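Local atomic coordinates of leucine aminopeptidase A1, chloroplastic (Solanum lycopersicum, PDB entry 5D8N), a protein that removes N-terminal amino acids from peptides as a homohexameric, magnesium-dependent M17 aminopeptidase, acts as a protein-folding chaperone, and functions in wound signalling and insect defence. Residues P277-L282 with I352-E357; M262-A267 with D369-S374; E87-K92 with I106-L111. The protein carries 1 engineered substitution. All coordinates share one frame; numbering follows the deposited sequence. Where two conformers were deposited one is given.

Contact 1 (P277-L282 with I352-E357)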
# COMPACT_ATOMS: atom_id res chain seq x y z
N PRO A 277 1.65 -35.64 0.24
CA PRO A 277 0.45 -35.54 -0.57
C PRO A 277 -0.14 -36.89 -0.94
O PRO A 277 0.58 -37.88 -0.91
CB PRO A 277 0.97 -34.91 -1.84
CG PRO A 277 2.34 -35.45 -1.97
CD PRO A 277 2.87 -35.57 -0.57
N TYR A 278 -1.45 -36.95 -1.13
CA TYR A 278 -2.14 -38.17 -1.49
C TYR A 278 -3.16 -37.81 -2.55
O TYR A 278 -3.97 -36.89 -2.39
CB TYR A 278 -2.83 -38.81 -0.29
CG TYR A 278 -1.84 -39.39 0.70
CD1 TYR A 278 -1.20 -40.60 0.44
CD2 TYR A 278 -1.43 -38.66 1.80
CE1 TYR A 278 -0.16 -41.07 1.24
CE2 TYR A 278 -0.43 -39.13 2.63
CZ TYR A 278 0.16 -40.36 2.38
OH TYR A 278 1.20 -40.79 3.18
N PHE A 279 -3.21 -38.64 -3.58
CA PHE A 279 -4.15 -38.43 -4.67
C PHE A 279 -5.29 -39.42 -4.44
O PHE A 279 -5.08 -40.63 -4.43
CB PHE A 279 -3.43 -38.65 -6.01
CG PHE A 279 -4.24 -38.28 -7.21
CD1 PHE A 279 -5.18 -39.16 -7.73
CD2 PHE A 279 -3.98 -37.11 -7.89
CE1 PHE A 279 -5.92 -38.82 -8.86
CE2 PHE A 279 -4.71 -36.78 -9.02
CZ PHE A 279 -5.69 -37.62 -9.50
N ILE A 280 -6.48 -38.89 -4.24
CA ILE A 280 -7.64 -39.65 -3.84
C ILE A 280 -8.52 -39.97 -5.03
O ILE A 280 -8.96 -39.07 -5.76
CB ILE A 280 -8.45 -38.87 -2.81
CG1 ILE A 280 -7.63 -38.64 -1.54
CG2 ILE A 280 -9.72 -39.62 -2.47
CD1 ILE A 280 -8.21 -37.57 -0.64
N HIS A 281 -8.79 -41.26 -5.21
CA HIS A 281 -9.70 -41.73 -6.26
C HIS A 281 -10.76 -42.68 -5.72
O HIS A 281 -10.47 -43.82 -5.37
CB HIS A 281 -8.90 -42.38 -7.38
CG HIS A 281 -9.73 -42.81 -8.55
ND1 HIS A 281 -9.30 -43.74 -9.47
CD2 HIS A 281 -11.02 -42.52 -8.88
CE1 HIS A 281 -10.24 -43.91 -10.39
NE2 HIS A 281 -11.30 -43.20 -10.05
N LEU A 282 -11.98 -42.20 -5.60
CA LEU A 282 -13.12 -43.06 -5.25
C LEU A 282 -13.93 -43.31 -6.50
O LEU A 282 -14.00 -42.44 -7.38
CB LEU A 282 -14.03 -42.38 -4.23
CG LEU A 282 -13.43 -42.08 -2.87
CD1 LEU A 282 -14.38 -41.18 -2.07
CD2 LEU A 282 -13.21 -43.37 -2.11
N ILE A 352 -12.49 -37.45 -7.44
CA ILE A 352 -11.05 -37.26 -7.57
C ILE A 352 -10.55 -35.99 -6.88
O ILE A 352 -11.11 -34.93 -7.10
CB ILE A 352 -10.68 -37.24 -9.06
CG1 ILE A 352 -10.92 -38.63 -9.66
CG2 ILE A 352 -9.24 -36.83 -9.25
CD1 ILE A 352 -11.07 -38.62 -11.16
N VAL A 353 -9.62 -36.16 -5.95
CA VAL A 353 -9.01 -35.05 -5.23
C VAL A 353 -7.50 -35.22 -5.14
O VAL A 353 -7.01 -36.19 -4.55
CB VAL A 353 -9.54 -34.96 -3.79
CG1 VAL A 353 -8.83 -33.84 -3.04
CG2 VAL A 353 -11.04 -34.67 -3.79
N ALA A 354 -6.77 -34.29 -5.74
CA ALA A 354 -5.32 -34.26 -5.61
C ALA A 354 -4.93 -33.45 -4.37
O ALA A 354 -4.85 -32.20 -4.42
CB ALA A 354 -4.68 -33.67 -6.86
N ALA A 355 -4.80 -34.15 -3.25
CA ALA A 355 -4.67 -33.49 -1.96
C ALA A 355 -3.20 -33.23 -1.61
O ALA A 355 -2.31 -34.06 -1.82
CB ALA A 355 -5.31 -34.34 -0.88
N CYS A 356 -2.94 -32.03 -1.13
CA CYS A 356 -1.62 -31.63 -0.67
C CYS A 356 -1.78 -30.36 0.16
O CYS A 356 -2.86 -29.78 0.22
CB CYS A 356 -0.68 -31.36 -1.85
SG CYS A 356 -1.24 -30.05 -2.97
N GLU A 357 -0.71 -29.94 0.82
CA GLU A 357 -0.66 -28.61 1.40
C GLU A 357 0.45 -27.82 0.75
O GLU A 357 1.42 -28.38 0.25
CB GLU A 357 -0.56 -28.62 2.93
CG GLU A 357 0.68 -29.27 3.50
CD GLU A 357 0.82 -29.13 5.00
OE1 GLU A 357 -0.11 -28.60 5.67
OE2 GLU A 357 1.97 -29.36 5.46
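Ala355 O is gripped twice: Tyr278 N donates a hydrogen bond to it at 3.1 Å, and the hydroxyl of Tyr265 on helix 263-269 supplies a second. The return bond, Ala355 N to Tyr278 O at 3.0 Å, is bent as much as its mate. Two residues further on the ladder straightens, with Ile280 N pointing at Val353 O over 2.8 Å and an angle of 172° at the hydrogen, while Val353 N answers to Ile280 O in the carbonyl plane. These reciprocated pairs, and segment directions 164° apart, establish antiparallel pairing of strands 278-284 and 347-358 in the mixed sheet of the M17 catalytic domain.

Phe279 and His281 share one face with Ala354 and Ile352. Phe279 carries CG anti to its own N (chi1 -172°), which swings the ring across to the neighbouring strand: CD2 lies 3.7 Å from Ala354 CB and CZ 3.6 Å from Ile352 CG2. His281 runs alongside Ile352, CD2 being 4.0 Å from CG1, while its NE2 bonds to His350. Tyr398 of helix 388-401 meets both aromatic rings edge-to-face. On the opposite face Ile280 CB sits 4.2 Å from Val353 CB, beneath helix 229-242.

Most main-chain polarity here is thus met by strand pairing, with the Tyr265 hydroxyl an added donor, leaving largely apolar side chains to pack against helices on both faces, in the alpha/beta/alpha manner of this domain.

Contact 2 (M262-A267 with D369-S374); sequences MGAYLA and DIVTAS
Val371 and Ala264 bury the most surface here, with Ser374 next. The valine addresses the helix with both methyls: CG2 stands 4.0 Å from Ala264 CA, while CG1 reaches 3.5 Å from Ala267 CB, closer than ordinary carbon contact and so a sign of tight packing. Its chi1 of -53° places CG1 anti to the carbonyl carbon and CG2 between that carbon and the backbone N, spreading the branches over two helix residues three positions apart. Ala264 has a second apolar neighbour, its CB being 4.3 Å from Ala373 CB.

The element formed is a helix start laid against a strand. Met262 is the N-cap of helix 263-269, and the short axes of 263-267 and 370-372 pass 6.9 Å apart at 129°; strand 370-372 is an outermost strand, within this chain, of a small three-stranded sheet in the catalytic domain. Close approach is possible because Gly263 offers no side chain at the interface: its CA makes a CH...O contact of 3.1 Å with Thr372 O.

Ser374 packs its CB 4.1 Å from Met262 CA and turns OG to Asp394 OD1. The other carboxylate oxygen of Asp394 accepts from Tyr265 N, so one residue of helix 388-401 ties both segments. From the third subunit, Thr20 uses its OG1 to hydrogen-bond with Thr372 OG1 and Ile370 O.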
# COMPACT_ATOMS: atom_id res chain seq x y z
N MET A 262 2.69 -36.53 -12.98
CA MET A 262 1.92 -35.40 -12.48
C MET A 262 2.84 -34.31 -11.94
O MET A 262 2.83 -33.99 -10.75
CB MET A 262 0.99 -35.87 -11.37
CG MET A 262 -0.01 -36.91 -11.78
SD MET A 262 -1.26 -37.10 -10.51
CE MET A 262 -2.17 -38.50 -11.15
N GLY A 263 3.60 -33.68 -12.83
CA GLY A 263 4.57 -32.70 -12.41
C GLY A 263 3.99 -31.40 -11.85
O GLY A 263 4.67 -30.74 -11.05
N ALA A 264 2.80 -31.00 -12.29
CA ALA A 264 2.20 -29.78 -11.78
C ALA A 264 1.73 -29.94 -10.34
O ALA A 264 2.06 -29.15 -9.46
CB ALA A 264 1.09 -29.31 -12.69
N TYR A 265 1.05 -31.04 -10.06
CA TYR A 265 0.62 -31.38 -8.71
C TYR A 265 1.81 -31.57 -7.78
O TYR A 265 1.86 -31.00 -6.68
CB TYR A 265 -0.28 -32.62 -8.77
CG TYR A 265 -0.54 -33.35 -7.45
CD1 TYR A 265 -1.02 -32.70 -6.33
CD2 TYR A 265 -0.47 -34.74 -7.38
CE1 TYR A 265 -1.42 -33.38 -5.18
CE2 TYR A 265 -0.82 -35.44 -6.23
CZ TYR A 265 -1.29 -34.76 -5.13
OH TYR A 265 -1.72 -35.48 -4.03
N LEU A 266 2.80 -32.34 -8.23
CA LEU A 266 3.92 -32.66 -7.37
C LEU A 266 4.80 -31.46 -7.09
O LEU A 266 5.33 -31.32 -6.00
CB LEU A 266 4.74 -33.81 -7.96
CG LEU A 266 4.01 -35.16 -7.94
CD1 LEU A 266 4.77 -36.23 -8.71
CD2 LEU A 266 3.85 -35.64 -6.52
N ALA A 267 4.86 -30.52 -8.02
CA ALA A 267 5.59 -29.29 -7.74
C ALA A 267 4.95 -28.47 -6.61
O ALA A 267 5.64 -27.92 -5.76
CB ALA A 267 5.68 -28.44 -9.00
N ASP A 369 9.45 -20.89 -11.62
CA ASP A 369 9.70 -22.27 -11.97
C ASP A 369 8.81 -22.70 -13.13
O ASP A 369 7.68 -22.23 -13.25
CB ASP A 369 9.45 -23.21 -10.78
CG ASP A 369 10.58 -23.20 -9.75
OD1 ASP A 369 11.59 -22.49 -9.93
OD2 ASP A 369 10.47 -23.96 -8.77
N ILE A 370 9.28 -23.66 -13.91
CA ILE A 370 8.48 -24.17 -15.01
C ILE A 370 8.21 -25.64 -14.75
O ILE A 370 9.14 -26.42 -14.56
CB ILE A 370 9.20 -24.03 -16.34
CG1 ILE A 370 9.35 -22.56 -16.73
CG2 ILE A 370 8.43 -24.76 -17.43
CD1 ILE A 370 10.28 -22.32 -17.90
N VAL A 371 6.93 -25.99 -14.62
CA VAL A 371 6.54 -27.35 -14.25
C VAL A 371 5.82 -27.96 -15.44
O VAL A 371 5.26 -27.25 -16.29
CB VAL A 371 5.63 -27.34 -13.02
CG1 VAL A 371 6.29 -26.57 -11.88
CG2 VAL A 371 4.28 -26.71 -13.32
N THR A 372 5.82 -29.28 -15.51
CA THR A 372 5.24 -29.99 -16.63
C THR A 372 4.09 -30.87 -16.17
O THR A 372 4.28 -31.83 -15.39
CB THR A 372 6.35 -30.80 -17.32
OG1 THR A 372 7.43 -29.91 -17.64
CG2 THR A 372 5.88 -31.52 -18.59
N ALA A 373 2.90 -30.59 -16.68
CA ALA A 373 1.73 -31.41 -16.32
C ALA A 373 1.77 -32.77 -17.01
O ALA A 373 2.61 -33.01 -17.89
CB ALA A 373 0.45 -30.68 -16.69
N SER A 374 0.90 -33.68 -16.58
CA SER A 374 0.93 -35.06 -17.05
C SER A 374 0.45 -35.21 -18.49
O SER A 374 0.57 -36.29 -19.06
CB SER A 374 0.11 -35.97 -16.12
OG SER A 374 -1.17 -35.45 -15.84

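Contact 3 (E87-K92 with I106-L111); sequences EDFSGK and ITLVGL. With EDO (1,2-ethanediol), chain M.
Phe89 and Gly91 bring the loop that follows a Schellman motif onto strand 104-112 in the N-terminal domain of the macro clan. The motif closes helix 79-86, and its C-prime residue, Asp88, has the expected positive phi (58°). The chain then turns so that Phe89 faces the strand.

Phe89 has the largest share of the buried surface, through its ring. With CG anti to the backbone N (chi1 178°), its ring extends to the strand and presents an edge to the main chain: Val109 C and Gly110 N lie near the ring plane, and CZ is 3.7 Å from Gly110 N. Phe89 and Leu108 cross obliquely, CE2 of Phe89 approaching Leu108 CB to 3.8 Å and Leu108 CD1 to 4.0 Å. One ring face is covered from within the loop, where Gly91 N stands 3.7 Å above the plane, over the centre. Contacts at the edge and over a face would probably limit rotation of the ring.

Beyond the ring the backbones themselves meet, at two glycines. Gly91 CA and Gly110 CA are 3.9 Å apart, and Gly91 O comes within 3.4 Å of Gly110 CA. The same CA directs a CH...O contact to Lys92 O, with 151° at the hydrogen. No conventional hydrogen bond joins the two segments; Gly91 instead pairs its backbone with Gly112, further along the strand. Within the loop, Gln95 OE1 accepts from both Ser90 N and Lys92 N.

At the helix end, Glu87 OE2 forms a salt bridge with Arg105 of the fourth subunit. A 1,2-ethanediol, probably from the crystallisation liquor, donates from O2 to Glu87 O at 3.2 Å.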
# COMPACT_ATOMS: atom_id res chain seq x y z
N GLU A 87 -45.97 -7.34 17.84
CA GLU A 87 -44.60 -7.53 17.40
C GLU A 87 -44.48 -7.29 15.90
O GLU A 87 -43.44 -7.56 15.31
CB GLU A 87 -44.08 -8.91 17.80
CG GLU A 87 -44.09 -9.11 19.32
CD GLU A 87 -43.78 -10.52 19.76
OE1 GLU A 87 -42.98 -11.19 19.07
OE2 GLU A 87 -44.32 -10.94 20.83
N ASP A 88 -45.53 -6.75 15.29
CA ASP A 88 -45.52 -6.37 13.88
C ASP A 88 -45.18 -7.56 12.95
O ASP A 88 -44.43 -7.41 11.99
CB ASP A 88 -44.52 -5.23 13.68
CG ASP A 88 -44.72 -4.48 12.37
OD1 ASP A 88 -45.88 -4.26 11.99
OD2 ASP A 88 -43.72 -4.13 11.73
N PHE A 89 -45.64 -8.76 13.28
CA PHE A 89 -45.40 -9.94 12.43
C PHE A 89 -46.54 -10.02 11.43
O PHE A 89 -47.70 -10.06 11.83
CB PHE A 89 -45.39 -11.23 13.27
CG PHE A 89 -45.19 -12.48 12.47
CD1 PHE A 89 -43.93 -12.89 12.08
CD2 PHE A 89 -46.27 -13.27 12.10
CE1 PHE A 89 -43.75 -14.02 11.31
CE2 PHE A 89 -46.10 -14.38 11.28
CZ PHE A 89 -44.84 -14.78 10.91
N SER A 90 -46.23 -9.96 10.14
CA SER A 90 -47.24 -10.07 9.09
C SER A 90 -46.82 -11.14 8.07
O SER A 90 -47.36 -11.20 6.96
CB SER A 90 -47.44 -8.72 8.39
OG SER A 90 -46.22 -8.30 7.80
N GLY A 91 -45.88 -12.00 8.45
CA GLY A 91 -45.51 -13.14 7.61
C GLY A 91 -44.46 -12.83 6.57
O GLY A 91 -44.25 -13.62 5.66
N LYS A 92 -43.78 -11.69 6.71
CA LYS A 92 -42.70 -11.35 5.78
C LYS A 92 -41.50 -12.26 5.97
O LYS A 92 -41.28 -12.79 7.06
CB LYS A 92 -42.27 -9.88 5.93
CG LYS A 92 -43.36 -8.88 5.57
CD LYS A 92 -42.87 -7.45 5.74
CE LYS A 92 -43.95 -6.44 5.33
NZ LYS A 92 -43.56 -5.05 5.69
N ILE A 106 -45.25 -22.12 20.49
CA ILE A 106 -45.45 -21.96 19.07
C ILE A 106 -44.50 -20.91 18.51
O ILE A 106 -44.28 -19.87 19.12
CB ILE A 106 -46.90 -21.56 18.75
CG1 ILE A 106 -47.78 -22.78 18.96
CG2 ILE A 106 -47.04 -21.12 17.30
CD1 ILE A 106 -49.27 -22.55 18.82
N THR A 107 -43.92 -21.18 17.34
CA THR A 107 -43.27 -20.12 16.58
C THR A 107 -43.87 -20.01 15.18
O THR A 107 -43.99 -21.02 14.47
CB THR A 107 -41.74 -20.27 16.50
OG1 THR A 107 -41.16 -19.14 15.84
CG2 THR A 107 -41.35 -21.56 15.79
N LEU A 108 -44.27 -18.80 14.81
CA LEU A 108 -44.69 -18.51 13.44
C LEU A 108 -43.49 -17.98 12.68
O LEU A 108 -42.75 -17.14 13.18
CB LEU A 108 -45.78 -17.44 13.43
CG LEU A 108 -46.99 -17.71 14.32
CD1 LEU A 108 -47.98 -16.59 14.08
CD2 LEU A 108 -47.62 -19.06 14.01
N VAL A 109 -43.27 -18.49 11.48
CA VAL A 109 -42.12 -18.13 10.67
C VAL A 109 -42.61 -17.58 9.34
O VAL A 109 -43.38 -18.24 8.63
CB VAL A 109 -41.26 -19.37 10.38
CG1 VAL A 109 -40.09 -19.00 9.49
CG2 VAL A 109 -40.76 -19.97 11.68
N GLY A 110 -42.14 -16.39 9.00
CA GLY A 110 -42.61 -15.70 7.80
C GLY A 110 -42.00 -16.31 6.56
O GLY A 110 -40.81 -16.53 6.51
N LEU A 111 -42.83 -16.62 5.57
CA LEU A 111 -42.34 -17.13 4.29
C LEU A 111 -42.31 -16.06 3.19
O LEU A 111 -41.94 -16.34 2.05
CB LEU A 111 -43.19 -18.31 3.86
CG LEU A 111 -43.20 -19.49 4.83
CD1 LEU A 111 -44.16 -20.59 4.39
CD2 LEU A 111 -41.79 -20.06 4.98
C1 EDO M . -39.32 -9.47 18.01
O1 EDO M . -39.15 -10.05 16.71
C2 EDO M . -40.54 -8.56 18.01
O2 EDO M . -40.60 -7.69 16.87

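Overall arrangement
Contact 3 closes first along the chain, in the N-terminal domain; contacts 1 and 2 follow in the catalytic domain, with contact 1 nested inside the loop that contact 2 closes. The centres of contacts 1 and 2 lie about 15 Å apart, and Tyr265 bridges them by reaching from helix 263-269 to the strand pair of the large sheet. Contact 3 lies on the other side of the chain's centre, about 47 Å from contact 1 and 57 Å from contact 2, centre to centre. The metal-binding Glu387 comes within about 7 Å of side chains in both catalytic-domain contacts, and each contact has a residue that meets another subunit of the hexamer, a different one in each case.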